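Local coordinates for PaxB (Photorhabdus luminescens, PDB 6EK4), which probably serves as one component of a two-component alpha-helical pore-forming toxin related to YaxAB, acting with a partner protein to perforate membranes, at residues Ala61-Val65 with Leu343-Tyr347; Leu68-Arg73 with Gln336-Asp341; Leu75-Tyr80 with Asn114-Val119; Val140-Ile145 with Arg295-Leu299. All coordinates share one frame; numbering follows the deposited sequence.

Interaction 1 of 4, residues Ala61-Val65 with Leu343-Tyr347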
loop_
_atom_site.group_PDB
_atom_site.type_symbol
_atom_site.label_atom_id
_atom_site.label_comp_id
_atom_site.label_asym_id
_atom_site.label_seq_id
_atom_site.Cartn_x
_atom_site.Cartn_y
_atom_site.Cartn_z
ATOM N N ALA A 61 2.571 -0.898 23.066
ATOM C CA ALA A 61 1.291 -0.229 23.297
ATOM C C ALA A 61 0.306 -1.135 24.040
ATOM O O ALA A 61 -0.370 -0.688 24.967
ATOM C CB ALA A 61 0.691 0.232 21.978
ATOM N N ARG A 62 0.236 -2.401 23.629
ATOM C CA ARG A 62 -0.659 -3.377 24.264
ATOM C C ARG A 62 -0.271 -3.688 25.712
ATOM O O ARG A 62 -1.142 -3.888 26.556
ATOM C CB ARG A 62 -0.695 -4.681 23.463
ATOM C CG ARG A 62 -1.437 -4.585 22.142
ATOM C CD ARG A 62 -1.213 -5.832 21.302
ATOM N NE ARG A 62 -1.828 -5.727 19.979
ATOM C CZ ARG A 62 -3.126 -5.891 19.723
ATOM N NH1 ARG A 62 -3.991 -6.171 20.696
ATOM N NH2 ARG A 62 -3.567 -5.771 18.473
ATOM N N ALA A 63 1.030 -3.732 25.986
ATOM C CA ALA A 63 1.538 -4.081 27.314
ATOM C C ALA A 63 1.472 -2.910 28.290
ATOM O O ALA A 63 1.355 -3.116 29.499
ATOM C CB ALA A 63 2.967 -4.589 27.212
ATOM N N SER A 64 1.553 -1.688 27.766
ATOM C CA SER A 64 1.548 -0.485 28.600
ATOM C C SER A 64 0.251 -0.319 29.389
ATOM O O SER A 64 0.275 0.128 30.535
ATOM C CB SER A 64 1.778 0.758 27.739
ATOM O OG SER A 64 0.725 0.933 26.807
ATOM N N VAL A 65 -0.873 -0.681 28.775
ATOM C CA VAL A 65 -2.190 -0.484 29.391
ATOM C C VAL A 65 -2.366 -1.295 30.689
ATOM O O VAL A 65 -2.641 -0.709 31.735
ATOM C CB VAL A 65 -3.341 -0.756 28.387
ATOM C CG1 VAL A 65 -4.700 -0.666 29.074
ATOM C CG2 VAL A 65 -3.271 0.227 27.227
ATOM N N LEU A 343 -8.913 2.262 26.957
ATOM C CA LEU A 343 -7.933 1.633 26.069
ATOM C C LEU A 343 -8.025 0.109 26.121
ATOM O O LEU A 343 -7.903 -0.559 25.093
ATOM C CB LEU A 343 -6.511 2.084 26.416
ATOM C CG LEU A 343 -6.169 3.553 26.155
ATOM C CD1 LEU A 343 -4.752 3.852 26.621
ATOM C CD2 LEU A 343 -6.332 3.911 24.685
ATOM N N ALA A 344 -8.241 -0.435 27.317
ATOM C CA ALA A 344 -8.451 -1.873 27.486
ATOM C C ALA A 344 -9.750 -2.322 26.814
ATOM O O ALA A 344 -9.814 -3.414 26.247
ATOM C CB ALA A 344 -8.468 -2.238 28.962
ATOM N N LEU A 345 -10.775 -1.474 26.881
ATOM C CA LEU A 345 -12.060 -1.747 26.233
ATOM C C LEU A 345 -11.918 -1.845 24.712
ATOM O O LEU A 345 -12.610 -2.638 24.073
ATOM C CB LEU A 345 -13.084 -0.665 26.597
ATOM C CG LEU A 345 -14.495 -0.775 26.008
ATOM C CD1 LEU A 345 -15.201 -2.029 26.503
ATOM C CD2 LEU A 345 -15.302 0.467 26.353
ATOM N N GLN A 346 -11.029 -1.034 24.142
ATOM C CA GLN A 346 -10.759 -1.072 22.705
ATOM C C GLN A 346 -10.035 -2.356 22.307
ATOM O O GLN A 346 -10.427 -3.017 21.347
ATOM C CB GLN A 346 -9.933 0.139 22.274
ATOM C CG GLN A 346 -10.663 1.465 22.404
ATOM C CD GLN A 346 -9.844 2.631 21.886
ATOM O OE1 GLN A 346 -9.289 2.573 20.790
ATOM N NE2 GLN A 346 -9.769 3.698 22.672
ATOM N N TYR A 347 -8.981 -2.697 23.047
ATOM C CA TYR A 347 -8.222 -3.929 22.801
ATOM C C TYR A 347 -9.073 -5.181 22.995
ATOM O O TYR A 347 -8.971 -6.131 22.217
ATOM C CB TYR A 347 -6.987 -4.010 23.710
ATOM C CG TYR A 347 -5.844 -3.109 23.294
ATOM C CD1 TYR A 347 -5.275 -3.213 22.028
ATOM C CD2 TYR A 347 -5.314 -2.168 24.173
ATOM C CE1 TYR A 347 -4.225 -2.397 21.644
ATOM C CE2 TYR A 347 -4.263 -1.348 23.797
ATOM C CZ TYR A 347 -3.723 -1.468 22.531
ATOM O OH TYR A 347 -2.679 -0.659 22.148
#

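Interaction 2 of 4, residues Leu68-Arg73 with Gln336-Asp341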
loop_
_atom_site.group_PDB
_atom_site.type_symbol
_atom_site.label_atom_id
_atom_site.label_comp_id
_atom_site.label_asym_id
_atom_site.label_seq_id
_atom_site.Cartn_x
_atom_site.Cartn_y
_atom_site.Cartn_z
ATOM N N LEU A 68 0.367 -0.095 33.427
ATOM C CA LEU A 68 0.045 1.154 34.122
ATOM C C LEU A 68 -1.212 1.034 34.986
ATOM O O LEU A 68 -1.317 1.698 36.018
ATOM C CB LEU A 68 -0.110 2.302 33.122
ATOM C CG LEU A 68 1.170 2.715 32.392
ATOM C CD1 LEU A 68 0.855 3.715 31.290
ATOM C CD2 LEU A 68 2.196 3.288 33.360
ATOM N N GLN A 69 -2.160 0.198 34.565
ATOM C CA GLN A 69 -3.342 -0.084 35.379
ATOM C C GLN A 69 -2.937 -0.709 36.711
ATOM O O GLN A 69 -3.398 -0.277 37.764
ATOM C CB GLN A 69 -4.325 -1.000 34.645
ATOM C CG GLN A 69 -5.269 -0.267 33.704
ATOM C CD GLN A 69 -6.340 -1.166 33.111
ATOM O OE1 GLN A 69 -7.415 -0.700 32.734
ATOM N NE2 GLN A 69 -6.052 -2.461 33.024
ATOM N N THR A 70 -2.065 -1.713 36.657
ATOM C CA THR A 70 -1.556 -2.365 37.865
ATOM C C THR A 70 -0.903 -1.364 38.818
ATOM O O THR A 70 -1.154 -1.395 40.021
ATOM C CB THR A 70 -0.528 -3.467 37.527
ATOM O OG1 THR A 70 -1.125 -4.434 36.653
ATOM C CG2 THR A 70 -0.039 -4.167 38.795
ATOM N N VAL A 71 -0.076 -0.476 38.271
ATOM C CA VAL A 71 0.660 0.504 39.073
ATOM C C VAL A 71 -0.280 1.518 39.737
ATOM O O VAL A 71 -0.176 1.769 40.940
ATOM C CB VAL A 71 1.721 1.243 38.218
ATOM C CG1 VAL A 71 2.338 2.403 38.987
ATOM C CG2 VAL A 71 2.808 0.277 37.766
ATOM N N LEU A 72 -1.192 2.092 38.955
ATOM C CA LEU A 72 -2.138 3.092 39.469
ATOM C C LEU A 72 -3.150 2.513 40.460
ATOM O O LEU A 72 -3.599 3.217 41.361
ATOM C CB LEU A 72 -2.880 3.787 38.317
ATOM C CG LEU A 72 -2.248 5.062 37.748
ATOM C CD1 LEU A 72 -0.741 4.930 37.569
ATOM C CD2 LEU A 72 -2.916 5.426 36.429
ATOM N N ARG A 73 -3.502 1.239 40.295
ATOM C CA ARG A 73 -4.474 0.582 41.178
ATOM C C ARG A 73 -3.926 0.270 42.577
ATOM O O ARG A 73 -4.701 -0.027 43.486
ATOM C CB ARG A 73 -5.003 -0.704 40.535
ATOM C CG ARG A 73 -5.981 -0.463 39.392
ATOM C CD ARG A 73 -6.503 -1.746 38.749
ATOM N NE ARG A 73 -5.472 -2.759 38.494
ATOM C CZ ARG A 73 -5.526 -3.688 37.534
ATOM N NH1 ARG A 73 -4.525 -4.554 37.408
ATOM N NH2 ARG A 73 -6.559 -3.766 36.695
ATOM N N GLN A 336 -7.265 9.115 35.277
ATOM C CA GLN A 336 -6.219 8.374 34.568
ATOM C C GLN A 336 -6.580 6.900 34.394
ATOM O O GLN A 336 -6.255 6.298 33.373
ATOM C CB GLN A 336 -4.879 8.488 35.303
ATOM C CG GLN A 336 -4.191 9.833 35.134
ATOM C CD GLN A 336 -2.819 9.881 35.783
ATOM O OE1 GLN A 336 -2.272 8.856 36.192
ATOM N NE2 GLN A 336 -2.251 11.078 35.875
ATOM N N LEU A 337 -7.241 6.322 35.393
ATOM C CA LEU A 337 -7.675 4.926 35.318
ATOM C C LEU A 337 -8.804 4.735 34.305
ATOM O O LEU A 337 -8.778 3.783 33.526
ATOM C CB LEU A 337 -8.102 4.409 36.695
ATOM C CG LEU A 337 -6.962 3.997 37.633
ATOM C CD1 LEU A 337 -7.493 3.740 39.036
ATOM C CD2 LEU A 337 -6.221 2.774 37.106
ATOM N N ASP A 338 -9.784 5.638 34.316
ATOM C CA ASP A 338 -10.880 5.608 33.336
ATOM C C ASP A 338 -10.361 5.694 31.900
ATOM O O ASP A 338 -10.928 5.081 30.994
ATOM C CB ASP A 338 -11.876 6.749 33.589
ATOM C CG ASP A 338 -12.779 6.495 34.786
ATOM O OD1 ASP A 338 -12.582 5.486 35.498
ATOM O OD2 ASP A 338 -13.693 7.316 35.016
ATOM N N PHE A 339 -9.291 6.459 31.704
ATOM C CA PHE A 339 -8.635 6.560 30.402
ATOM C C PHE A 339 -8.020 5.226 29.986
ATOM O O PHE A 339 -8.112 4.833 28.823
ATOM C CB PHE A 339 -7.558 7.647 30.435
ATOM C CG PHE A 339 -6.791 7.781 29.151
ATOM C CD1 PHE A 339 -7.342 8.446 28.068
ATOM C CD2 PHE A 339 -5.516 7.242 29.025
ATOM C CE1 PHE A 339 -6.640 8.572 26.883
ATOM C CE2 PHE A 339 -4.807 7.367 27.842
ATOM C CZ PHE A 339 -5.371 8.033 26.769
ATOM N N LEU A 340 -7.391 4.538 30.936
ATOM C CA LEU A 340 -6.804 3.220 30.680
ATOM C C LEU A 340 -7.882 2.149 30.502
ATOM O O LEU A 340 -7.729 1.246 29.678
ATOM C CB LEU A 340 -5.851 2.822 31.812
ATOM C CG LEU A 340 -4.590 3.679 31.961
ATOM C CD1 LEU A 340 -3.879 3.357 33.268
ATOM C CD2 LEU A 340 -3.651 3.492 30.780
ATOM N N ASP A 341 -8.964 2.255 31.276
ATOM C CA ASP A 341 -10.116 1.353 31.141
ATOM C C ASP A 341 -10.704 1.415 29.733
ATOM O O ASP A 341 -11.164 0.403 29.202
ATOM C CB ASP A 341 -11.213 1.703 32.157
ATOM C CG ASP A 341 -10.809 1.416 33.596
ATOM O OD1 ASP A 341 -9.776 0.745 33.820
ATOM O OD2 ASP A 341 -11.532 1.866 34.511
#

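Interaction 3 of 4, residues Leu75-Tyr80 with Asn114-Val119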
loop_
_atom_site.group_PDB
_atom_site.type_symbol
_atom_site.label_atom_id
_atom_site.label_comp_id
_atom_site.label_asym_id
_atom_site.label_seq_id
_atom_site.Cartn_x
_atom_site.Cartn_y
_atom_site.Cartn_z
ATOM N N LEU A 75 -2.376 2.452 44.518
ATOM C CA LEU A 75 -2.460 3.654 45.361
ATOM C C LEU A 75 -3.776 3.795 46.153
ATOM O O LEU A 75 -3.731 3.949 47.374
ATOM C CB LEU A 75 -2.176 4.924 44.540
ATOM C CG LEU A 75 -0.705 5.345 44.467
ATOM C CD1 LEU A 75 0.161 4.238 43.885
ATOM C CD2 LEU A 75 -0.558 6.624 43.658
ATOM N N PRO A 76 -4.942 3.742 45.472
ATOM C CA PRO A 76 -6.233 3.920 46.165
ATOM C C PRO A 76 -6.462 3.086 47.442
ATOM O O PRO A 76 -6.963 3.629 48.427
ATOM C CB PRO A 76 -7.265 3.555 45.093
ATOM C CG PRO A 76 -6.590 3.853 43.804
ATOM C CD PRO A 76 -5.123 3.609 44.014
ATOM N N PRO A 77 -6.102 1.784 47.437
ATOM C CA PRO A 77 -6.348 0.988 48.651
ATOM C C PRO A 77 -5.438 1.290 49.854
ATOM O O PRO A 77 -5.594 0.655 50.900
ATOM C CB PRO A 77 -6.137 -0.455 48.174
ATOM C CG PRO A 77 -5.231 -0.339 47.002
ATOM C CD PRO A 77 -5.627 0.938 46.325
ATOM N N GLN A 78 -4.509 2.236 49.716
ATOM C CA GLN A 78 -3.631 2.623 50.825
ATOM C C GLN A 78 -4.424 3.324 51.932
ATOM O O GLN A 78 -5.448 3.960 51.671
ATOM C CB GLN A 78 -2.498 3.534 50.335
ATOM C CG GLN A 78 -1.542 2.893 49.332
ATOM C CD GLN A 78 -0.483 2.018 49.980
ATOM O OE1 GLN A 78 -0.739 1.337 50.973
ATOM N NE2 GLN A 78 0.717 2.027 49.410
ATOM N N ASP A 79 -3.937 3.202 53.166
ATOM C CA ASP A 79 -4.638 3.733 54.339
ATOM C C ASP A 79 -4.636 5.261 54.417
ATOM O O ASP A 79 -5.596 5.856 54.912
ATOM C CB ASP A 79 -4.037 3.162 55.632
ATOM C CG ASP A 79 -4.425 1.709 55.876
ATOM O OD1 ASP A 79 -4.999 1.069 54.967
ATOM O OD2 ASP A 79 -4.154 1.207 56.987
ATOM N N TYR A 80 -3.567 5.892 53.935
ATOM C CA TYR A 80 -3.399 7.342 54.101
ATOM C C TYR A 80 -4.434 8.203 53.365
ATOM O O TYR A 80 -4.685 9.333 53.777
ATOM C CB TYR A 80 -1.969 7.796 53.748
ATOM C CG TYR A 80 -1.436 7.327 52.408
ATOM C CD1 TYR A 80 -1.891 7.887 51.217
ATOM C CD2 TYR A 80 -0.455 6.341 52.336
ATOM C CE1 TYR A 80 -1.397 7.467 49.994
ATOM C CE2 TYR A 80 0.044 5.914 51.117
ATOM C CZ TYR A 80 -0.429 6.479 49.949
ATOM O OH TYR A 80 0.063 6.058 48.734
ATOM N N ASN A 114 4.974 8.799 52.713
ATOM C CA ASN A 114 4.628 7.560 52.011
ATOM C C ASN A 114 3.843 7.829 50.729
ATOM O O ASN A 114 3.992 7.106 49.742
ATOM C CB ASN A 114 3.809 6.637 52.920
ATOM C CG ASN A 114 4.585 6.174 54.139
ATOM O OD1 ASN A 114 5.801 5.985 54.083
ATOM N ND2 ASN A 114 3.880 5.983 55.248
ATOM N N LEU A 115 3.001 8.861 50.753
ATOM C CA LEU A 115 2.217 9.254 49.583
ATOM C C LEU A 115 3.129 9.770 48.472
ATOM O O LEU A 115 2.982 9.375 47.315
ATOM C CB LEU A 115 1.174 10.312 49.963
ATOM C CG LEU A 115 0.120 10.674 48.906
ATOM C CD1 LEU A 115 -1.174 11.129 49.568
ATOM C CD2 LEU A 115 0.620 11.735 47.930
ATOM N N LYS A 116 4.065 10.650 48.826
ATOM C CA LYS A 116 5.060 11.155 47.874
ATOM C C LYS A 116 5.888 10.014 47.282
ATOM O O LYS A 116 6.146 9.989 46.080
ATOM C CB LYS A 116 6.001 12.165 48.543
ATOM C CG LYS A 116 5.388 13.526 48.835
ATOM C CD LYS A 116 6.363 14.395 49.619
ATOM C CE LYS A 116 5.751 15.723 50.037
ATOM N NZ LYS A 116 5.716 16.719 48.931
ATOM N N LYS A 117 6.294 9.076 48.135
ATOM C CA LYS A 117 7.130 7.947 47.719
ATOM C C LYS A 117 6.408 7.021 46.734
ATOM O O LYS A 117 7.023 6.515 45.793
ATOM C CB LYS A 117 7.593 7.150 48.942
ATOM C CG LYS A 117 8.736 6.183 48.666
ATOM C CD LYS A 117 8.972 5.244 49.840
ATOM C CE LYS A 117 7.963 4.104 49.862
ATOM N NZ LYS A 117 8.145 3.221 51.047
ATOM N N ASP A 118 5.115 6.797 46.958
ATOM C CA ASP A 118 4.299 5.988 46.047
ATOM C C ASP A 118 4.053 6.712 44.724
ATOM O O ASP A 118 4.188 6.116 43.655
ATOM C CB ASP A 118 2.954 5.623 46.691
ATOM C CG ASP A 118 3.083 4.561 47.774
ATOM O OD1 ASP A 118 4.205 4.068 48.019
ATOM O OD2 ASP A 118 2.049 4.217 48.383
ATOM N N VAL A 119 3.693 7.993 44.801
ATOM C CA VAL A 119 3.415 8.798 43.607
ATOM C C VAL A 119 4.690 9.041 42.788
ATOM O O VAL A 119 4.629 9.124 41.562
ATOM C CB VAL A 119 2.729 10.139 43.967
ATOM C CG1 VAL A 119 2.588 11.034 42.742
ATOM C CG2 VAL A 119 1.358 9.885 44.580
#

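Interaction 4 of 4, residues Val140-Ile145 with Arg295-Leu299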
loop_
_atom_site.group_PDB
_atom_site.type_symbol
_atom_site.label_atom_id
_atom_site.label_comp_id
_atom_site.label_asym_id
_atom_site.label_seq_id
_atom_site.Cartn_x
_atom_site.Cartn_y
_atom_site.Cartn_z
ATOM N N VAL A 140 10.738 2.905 14.062
ATOM C CA VAL A 140 9.893 2.776 12.867
ATOM C C VAL A 140 10.052 3.959 11.908
ATOM O O VAL A 140 10.061 3.776 10.692
ATOM C CB VAL A 140 8.389 2.589 13.207
ATOM C CG1 VAL A 140 8.184 1.377 14.105
ATOM C CG2 VAL A 140 7.791 3.840 13.838
ATOM N N SER A 141 10.187 5.165 12.459
ATOM C CA SER A 141 10.232 6.388 11.653
ATOM C C SER A 141 11.584 6.639 10.980
ATOM O O SER A 141 11.636 7.262 9.919
ATOM C CB SER A 141 9.856 7.599 12.508
ATOM O OG SER A 141 10.784 7.792 13.559
ATOM N N ASN A 142 12.669 6.158 11.588
ATOM C CA ASN A 142 14.022 6.409 11.068
ATOM C C ASN A 142 14.403 5.590 9.830
ATOM O O ASN A 142 15.431 5.862 9.206
ATOM C CB ASN A 142 15.075 6.205 12.169
ATOM C CG ASN A 142 15.116 7.351 13.168
ATOM O OD1 ASN A 142 14.608 8.444 12.908
ATOM N ND2 ASN A 142 15.732 7.106 14.319
ATOM N N VAL A 143 13.591 4.597 9.474
ATOM C CA VAL A 143 13.814 3.836 8.245
ATOM C C VAL A 143 13.341 4.676 7.062
ATOM O O VAL A 143 12.158 5.002 6.966
ATOM C CB VAL A 143 13.065 2.485 8.254
ATOM C CG1 VAL A 143 13.341 1.714 6.968
ATOM C CG2 VAL A 143 13.464 1.658 9.469
ATOM N N VAL A 144 14.264 5.026 6.168
ATOM C CA VAL A 144 13.957 5.897 5.032
ATOM C C VAL A 144 13.632 5.056 3.799
ATOM O O VAL A 144 14.463 4.273 3.346
ATOM C CB VAL A 144 15.134 6.842 4.710
ATOM C CG1 VAL A 144 14.717 7.887 3.682
ATOM C CG2 VAL A 144 15.641 7.517 5.980
ATOM N N ILE A 145 12.425 5.233 3.259
ATOM C CA ILE A 145 11.956 4.440 2.112
ATOM C C ILE A 145 11.526 5.257 0.885
ATOM O O ILE A 145 11.476 4.714 -0.220
ATOM C CB ILE A 145 10.792 3.499 2.511
ATOM C CG1 ILE A 145 9.701 4.260 3.274
ATOM C CG2 ILE A 145 11.312 2.344 3.354
ATOM C CD1 ILE A 145 8.405 3.492 3.420
ATOM N N ARG A 295 2.351 3.808 8.118
ATOM C CA ARG A 295 3.293 4.173 9.177
ATOM C C ARG A 295 2.949 5.531 9.783
ATOM O O ARG A 295 3.051 5.719 10.993
ATOM C CB ARG A 295 4.729 4.193 8.648
ATOM C CG ARG A 295 5.753 4.627 9.689
ATOM C CD ARG A 295 7.179 4.421 9.219
ATOM N NE ARG A 295 7.516 5.264 8.075
ATOM C CZ ARG A 295 8.743 5.410 7.579
ATOM N NH1 ARG A 295 9.778 4.774 8.124
ATOM N NH2 ARG A 295 8.940 6.203 6.531
ATOM N N THR A 296 2.557 6.478 8.935
ATOM C CA THR A 296 2.132 7.797 9.395
ATOM C C THR A 296 0.885 7.693 10.275
ATOM O O THR A 296 0.770 8.399 11.277
ATOM C CB THR A 296 1.852 8.742 8.207
ATOM O OG1 THR A 296 3.035 8.873 7.410
ATOM C CG2 THR A 296 1.420 10.122 8.690
ATOM N N THR A 297 -0.034 6.804 9.903
ATOM C CA THR A 297 -1.280 6.616 10.649
ATOM C C THR A 297 -1.041 6.053 12.051
ATOM O O THR A 297 -1.629 6.537 13.018
ATOM C CB THR A 297 -2.256 5.693 9.888
ATOM O OG1 THR A 297 -2.632 6.310 8.652
ATOM C CG2 THR A 297 -3.512 5.418 10.709
ATOM N N LEU A 298 -0.186 5.037 12.157
ATOM C CA LEU A 298 0.089 4.399 13.448
ATOM C C LEU A 298 0.918 5.299 14.368
ATOM O O LEU A 298 0.725 5.285 15.583
ATOM C CB LEU A 298 0.770 3.035 13.259
ATOM C CG LEU A 298 2.264 2.976 12.914
ATOM C CD1 LEU A 298 3.141 2.915 14.161
ATOM C CD2 LEU A 298 2.552 1.775 12.026
ATOM N N LEU A 299 1.832 6.074 13.787
ATOM C CA LEU A 299 2.675 6.999 14.556
ATOM C C LEU A 299 1.884 8.148 15.198
ATOM O O LEU A 299 2.253 8.632 16.270
ATOM C CB LEU A 299 3.804 7.560 13.680
ATOM C CG LEU A 299 4.988 6.617 13.440
ATOM C CD1 LEU A 299 5.926 7.188 12.387
ATOM C CD2 LEU A 299 5.740 6.336 14.736
HETATM O O HOH W 1 10.486 7.678 4.079
#

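Interaction 1 of 4, residues Ala61-Val65 with Leu343-Tyr347
Y347 reaches across from helix 326-348 to lie against A61, R62 and V65 of helix 42-73, a helix-helix contact in the elongated alpha-helical bundle. The two short segments run in largely opposing directions, 131° between their N-to-C vectors, with their axes 10.4 Å apart. The phenol ring has unlike neighbours on two adjacent sides. V65 meets it at the edge, CG2 lying 3.9 Å from Y347 CE2. R62 comes in from another direction: its CG stands 3.6 Å from Y347 CE1, and its extended chain brings the guanidinium beside the ring with the two planes inclined at 45°. Y347 CE1 lies over a face of that guanidinium, near its rim, while R62 NE forms a salt bridge with D58 one turn earlier. V65 divides its methyls: CG1, anti to the backbone N (chi1 175°), faces the A344 methyl, whereas CG2 turns to the ring and to L343 CB, 3.8 Å away. Helix 19-35 adds V19 and S23 against Y347, and W309 of helix 247-321 packs on L343. At the far end of the ring, the Y347 hydroxyl OH rests 3.5 Å from A61 CB.

Interaction 2 of 4, residues Leu68-Arg73 with Gln336-Asp341
L72 and L340 meet in the buried half of this contact, where segments of helix 42-73 and helix 326-348 pass nearly antiparallel, 154° between the segment directions and 10.2 Å between the segment axes. L72 CD2 lies 3.9 Å from L340 CD1, and the same L340 methyl also touches L68 CB, so that one leucine branch serves two residues a helical turn apart. L72 has a second neighbour in Q336, whose side chain runs at about a right angle to it: CD2 sits 3.8 Å from Q336 CB and also touches the amide oxygen. The amide nitrogen of Q336 turns to helix 247-321, making weak hydrogen bonds with F312 O and Q315 OE1. W309 of that helix packs on both L68 and L340 and closes the inner side.

Toward solvent the contact thins out. L337 CD2 still reaches L72 CB, at 3.7 Å, and on its outer side it also meets the aliphatic CG of R73, 4.0 Å away. The long arm of Q69, extended beyond CG, slides past L340 in the opposite direction, its CG 3.7 Å from L340 CB, before its amide ends near the carboxylate of D341. R73 bends back at chi3 (-44°) and spreads its guanidinium over Q69 CB; its NH2 remains 6.2 Å from D341 OD1, too far for a salt bridge, so any attraction between the opposite charges is probably weak. Mostly leucines on the buried side, with Q69, R73 and D341 toward solvent, are the pattern of an amphipathic antiparallel helix pair, here within the multi-helix bundle of the toxin component.

Interaction 3 of 4, residues Leu75-Tyr80 with Asn114-Val119
D118 receives two side-chain donors from the loop linking helix 42-73 to helix 80-90, part of the helical bundle, which packs against helix 101-141. The loop begins with a type I beta turn from L75 to Q78, closed by Q78 N and L75 O; Y80 lies two residues beyond the turn, in helix 80-90.

The polar contacts converge on a single oxygen. Y80 OH donates to D118 OD2 over 2.7 Å, arriving on the anti side of the carboxylate and 27° out of its plane. Q78 NE2 gives the same oxygen a weak bond of 2.8 Å, bent to 130° at the hydrogen; the amide and carboxylate planes are nearly parallel but offset. With two donors on OD2, the anionic form of D118 would probably be favoured.

The aromatic contacts hold the Y80 ring between two side chains. L115 CB lies over one face in a CH-pi contact, 4.2 Å from the ring centroid, while Q78 CB covers the opposite face. The Y80 side chain turns between its own backbone N and carbonyl carbon (chi1 51°), which places the ring in this slot.

The apolar contacts lie deeper, toward L329 and I333 of helix 326-348. L115 CD1 touches Y80 CE1, and L75 crosses V119 at about a right angle, with L75 CD2 3.9 Å from V119 CG2.

Interaction 4 of 4, residues Val140-Ile145 with Arg295-Leu299
Within V140-I145 helix 101-141 gives way to a loop, bringing the carbonyls of V140 and V143 round to face R295 on the continuous helix 247-321, with V140 and R295 nearest in register at 7.7 Å between CA atoms. In R295 a first torsion of 177° sends the chain straight out from the backbone N, and a bend at chi3 carries the guanidinium to the loop. One nitrogen makes both direct bonds. R295 NH1 donates to V143 O over 2.7 Å in an almost straight bond (174°), on a lone pair of V143 O, which itself lies in the guanidinium plane. It also donates to V140 O over 2.8 Å; this acceptor is tilted somewhat from that plane. R295 NH2 forms a salt bridge with D292 one turn earlier, and a water accepts from I145 N and, weakly, from NH2. I145 slides along the same group, its CG1 3.9 Å from R295 NH2 and its CD1 over one guanidinium face.

Beside this polar centre, V140 and L299 meet tip to tip through CG2 and CD2, and S141 CB lies 4.0 Å from L299 CD1. Y53 and I50 of helix 42-73 pack on V140 and on V143 and I145.

A buried cation thus satisfies two main-chain carbonyls near the end of a helix while D292 probably balances its charge, a combination consistent with fixing the path of the loop.

Interactions 1 and 2 are successive stretches of one seam between helices 42-73 and 326-348, their centres 10 Å apart and in direct touch where V65 CG1 meets L340 O at 3.6 Å. Interaction 3 continues the line: its loop follows directly on helix 42-73, and its centre lies 15 Å from that of interaction 2. Interaction 4 is set 40 Å from interaction 3, centre to centre, though both use helix 101-141. In sequence, interactions 3 and 4 lie in series inside the span closed by interaction 2, itself nested within interaction 1. A bound sodium ion lies about 9 Å from the side chain of V143, and one lies about 11 Å from that of R62.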